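Local coordinates for protein glycosyl hydrolase family 10 (Bacteroides intestinalis DSM 17393, PDB 4QPW) that probably hydrolyses xylan as a modular glycoside hydrolase, and in this piece, a carbohydrate-binding module, binds xylohexaose, at residues M74-S79 and G130-K135. Numbering follows the deposited sequence. Where two conformers were deposited one is given.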
ATOM      1  N   MET A  74      -0.769  -7.836   2.105  1.00  8.53           N
ATOM      2  CA  MET A  74      -1.019  -7.160   0.840  0.50  8.57           C
ATOM      3  C   MET A  74      -0.660  -8.040  -0.301  1.00  8.69           C
ATOM      4  O   MET A  74       0.464  -8.630  -0.254  1.00 10.68           O
ATOM      5  CB  MET A  74      -0.183  -5.912   0.816  0.50  8.34           C
ATOM      6  CG  MET A  74      -0.477  -4.933  -0.284  0.50  9.66           C
ATOM      7  SD  MET A  74       0.661  -3.531  -0.422  0.50 12.30           S
ATOM      8  CE  MET A  74       0.652  -3.308   1.600  0.50  4.52           C
ATOM      9  N   MET A  75      -1.492  -8.152  -1.283  1.00  8.10           N
ATOM     10  CA  MET A  75      -1.138  -8.884  -2.519  1.00  9.06           C
ATOM     11  C   MET A  75      -0.697  -7.873  -3.563  1.00  8.67           C
ATOM     12  O   MET A  75      -1.456  -6.934  -3.898  1.00  9.07           O
ATOM     13  CB  MET A  75      -2.261  -9.758  -2.973  1.00  9.59           C
ATOM     14  CG  MET A  75      -1.978 -10.367  -4.344  1.00 11.16           C
ATOM     15  SD  MET A  75      -2.871 -11.874  -4.786  1.00 11.23           S
ATOM     16  CE  MET A  75      -3.765 -11.390  -6.214  1.00 28.23           C
ATOM     17  N   VAL A  76       0.529  -8.040  -4.043  1.00  8.90           N
ATOM     18  CA  VAL A  76       1.244  -7.033  -4.868  1.00 10.04           C
ATOM     19  C   VAL A  76       1.988  -7.732  -5.973  1.00  9.50           C
ATOM     20  O   VAL A  76       2.554  -8.840  -5.767  1.00 10.60           O
ATOM     21  CB  VAL A  76       2.240  -6.248  -4.039  1.00 11.87           C
ATOM     22  CG1 VAL A  76       2.950  -5.147  -4.828  1.00 11.87           C
ATOM     23  CG2 VAL A  76       1.640  -5.749  -2.777  1.00 13.80           C
ATOM     24  N   ARG A  77       2.045  -7.109  -7.136  1.00  9.94           N
ATOM     25  CA  ARG A  77       3.038  -7.492  -8.189  1.00 10.30           C
ATOM     26  C   ARG A  77       3.462  -6.184  -8.856  1.00 11.13           C
ATOM     27  O   ARG A  77       2.813  -5.103  -8.770  1.00 11.55           O
ATOM     28  CB  ARG A  77       2.475  -8.468  -9.152  1.00 11.77           C
ATOM     29  CG  ARG A  77       1.480  -7.978 -10.034  1.00 11.73           C
ATOM     30  CD  ARG A  77       1.044  -8.957 -11.164  1.00 13.07           C
ATOM     31  NE  ARG A  77       0.234  -8.436 -12.192  1.00 17.35           N
ATOM     32  CZ  ARG A  77      -0.280  -9.051 -13.311  1.00 18.30           C
ATOM     33  NH1 ARG A  77      -0.029 -10.364 -13.610  1.00 21.08           N
ATOM     34  NH2 ARG A  77      -1.080  -8.315 -14.103  1.00 18.32           N
ATOM     35  N   GLY A  78       4.530  -6.287  -9.654  1.00 10.67           N
ATOM     36  CA  GLY A  78       4.977  -5.189 -10.493  1.00 11.68           C
ATOM     37  C   GLY A  78       5.434  -5.656 -11.821  1.00 12.10           C
ATOM     38  O   GLY A  78       5.639  -6.866 -12.080  1.00 13.49           O
ATOM     39  N   SER A  79       5.641  -4.695 -12.701  1.00 12.01           N
ATOM     40  CA  SER A  79       6.157  -4.999 -14.057  1.00 14.01           C
ATOM     41  C   SER A  79       7.597  -5.363 -13.999  1.00 14.03           C
ATOM     42  O   SER A  79       8.110  -5.862 -15.057  1.00 17.57           O
ATOM     43  CB  SER A  79       5.987  -3.765 -14.968  1.00 15.92           C
ATOM     44  OG  SER A  79       6.513  -2.623 -14.414  1.00 15.56           O
ATOM     45  N   GLY A 130       7.708   1.915 -13.486  1.00 13.11           N
ATOM     46  CA  GLY A 130       6.948   0.844 -14.055  1.00 14.21           C
ATOM     47  C   GLY A 130       5.524   0.827 -13.510  1.00 12.17           C
ATOM     48  O   GLY A 130       4.959   1.873 -13.192  1.00 13.62           O
ATOM     49  N   THR A 131       4.959  -0.362 -13.444  1.00 12.29           N
ATOM     50  CA  THR A 131       3.548  -0.538 -12.970  1.00 11.95           C
ATOM     51  C   THR A 131       3.592  -1.368 -11.689  1.00 11.85           C
ATOM     52  O   THR A 131       4.178  -2.483 -11.687  1.00 12.87           O
ATOM     53  CB  THR A 131       2.740  -1.215 -14.003  1.00 13.49           C
ATOM     54  OG1 THR A 131       2.746  -0.445 -15.267  1.00 16.52           O
ATOM     55  CG2 THR A 131       1.258  -1.372 -13.623  1.00 14.61           C
ATOM     56  N   ILE A 132       2.994  -0.842 -10.614  1.00 10.52           N
ATOM     57  CA  ILE A 132       2.689  -1.591  -9.365  1.00  9.97           C
ATOM     58  C   ILE A 132       1.214  -1.869  -9.360  1.00 10.10           C
ATOM     59  O   ILE A 132       0.378  -0.982  -9.612  1.00 10.42           O
ATOM     60  CB  ILE A 132       3.128  -0.770  -8.177  1.00 10.02           C
ATOM     61  CG1 ILE A 132       4.637  -0.550  -8.201  1.00 12.04           C
ATOM     62  CG2 ILE A 132       2.640  -1.457  -6.899  1.00 11.58           C
ATOM     63  CD1 ILE A 132       5.091   0.421  -7.145  1.00 13.13           C
ATOM     64  N   GLN A 133       0.831  -3.115  -9.071  1.00  9.25           N
ATOM     65  CA  GLN A 133      -0.577  -3.520  -8.899  1.00  9.30           C
ATOM     66  C   GLN A 133      -0.800  -4.125  -7.529  1.00  8.75           C
ATOM     67  O   GLN A 133       0.027  -4.922  -7.040  1.00  9.33           O
ATOM     68  CB  GLN A 133      -0.924  -4.502  -9.979  1.00 10.45           C
ATOM     69  CG  GLN A 133      -0.838  -3.866 -11.400  1.00 12.27           C
ATOM     70  CD  GLN A 133      -1.227  -4.843 -12.501  1.00 14.41           C
ATOM     71  OE1 GLN A 133      -1.005  -6.043 -12.372  1.00 17.07           O
ATOM     72  NE2 GLN A 133      -1.843  -4.351 -13.503  1.00 16.36           N
ATOM     73  N   ILE A 134      -1.881  -3.683  -6.871  1.00  8.83           N
ATOM     74  CA  ILE A 134      -2.225  -4.106  -5.502  1.00  8.69           C
ATOM     75  C   ILE A 134      -3.623  -4.642  -5.540  1.00  8.03           C
ATOM     76  O   ILE A 134      -4.580  -3.971  -5.892  1.00  8.80           O
ATOM     77  CB  ILE A 134      -2.063  -2.927  -4.530  1.00  8.79           C
ATOM     78  CG1 ILE A 134      -0.614  -2.479  -4.495  1.00  9.96           C
ATOM     79  CG2 ILE A 134      -2.581  -3.363  -3.141  1.00  9.71           C
ATOM     80  CD1 ILE A 134      -0.375  -1.191  -3.714  1.00 10.58           C
ATOM     81  N   LYS A 135      -3.781  -5.942  -5.191  1.00  8.13           N
ATOM     82  CA  LYS A 135      -5.074  -6.585  -5.286  1.00  8.35           C
ATOM     83  C   LYS A 135      -5.982  -6.368  -4.031  1.00  7.87           C
ATOM     84  O   LYS A 135      -7.189  -6.252  -4.212  1.00  9.46           O
ATOM     85  CB  LYS A 135      -4.823  -8.095  -5.485  1.00  9.25           C
ATOM     86  CG  LYS A 135      -5.937  -8.932  -5.938  1.00 12.85           C
ATOM     87  CD  LYS A 135      -6.275  -8.653  -7.397  1.00 13.71           C
ATOM     88  CE  LYS A 135      -7.405  -9.561  -7.925  1.00 13.48           C
ATOM     89  NZ  LYS A 135      -7.806  -9.198  -9.303  1.00 13.10           N
TER
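Arg77 and Gln133 form a hydrogen-bonded pair between antiparallel strands in the beta-sandwich of this carbohydrate-binding module, in the sheet that packs behind the one bearing the glycan-pocket residues Glu20, Gln55, Met122 and Gln124. The 163° between the strand directions and the reciprocal bonds Arg77 N to Gln133 O (3.0 Å) and Gln133 N to Arg77 O (2.8 Å) establish the pairing. The buried, well-packed face is the inward one: Val76 CG1 lies 4.2 Å from Ile132 CG2, and Met74 CG meets Ile134 CG2 at 3.9 Å, while Leu84, Phe99 and Phe101 of the opposing sheet cover this apolar layer. On the other face Met75, Arg77 and Lys135 are partly exposed, whereas Gln133 is buried. The guanidinium of Arg77 runs alongside the amide of Gln133, their planes only 11° apart, and NE (2.7 Å) and NH2 (2.9 Å) both donate to Gln133 OE1; Gln133 NE2 turns to Glu41. A leucine in place of Arg77 would probably leave Gln133 OE1 without its two donors, the amide then held by Glu41 on its NE2 side alone. Farther along this face Met75 lies beside the aliphatic part of Lys135, whose NZ reaches Gly38 O. At the exposed end Ser79 N donates to Thr131 O, and with chi1 at 52° the Ser79 hydroxyl reaches toward the start of 130-135, where its OG accepts a nearly straight bond from Thr131 N at 2.9 Å.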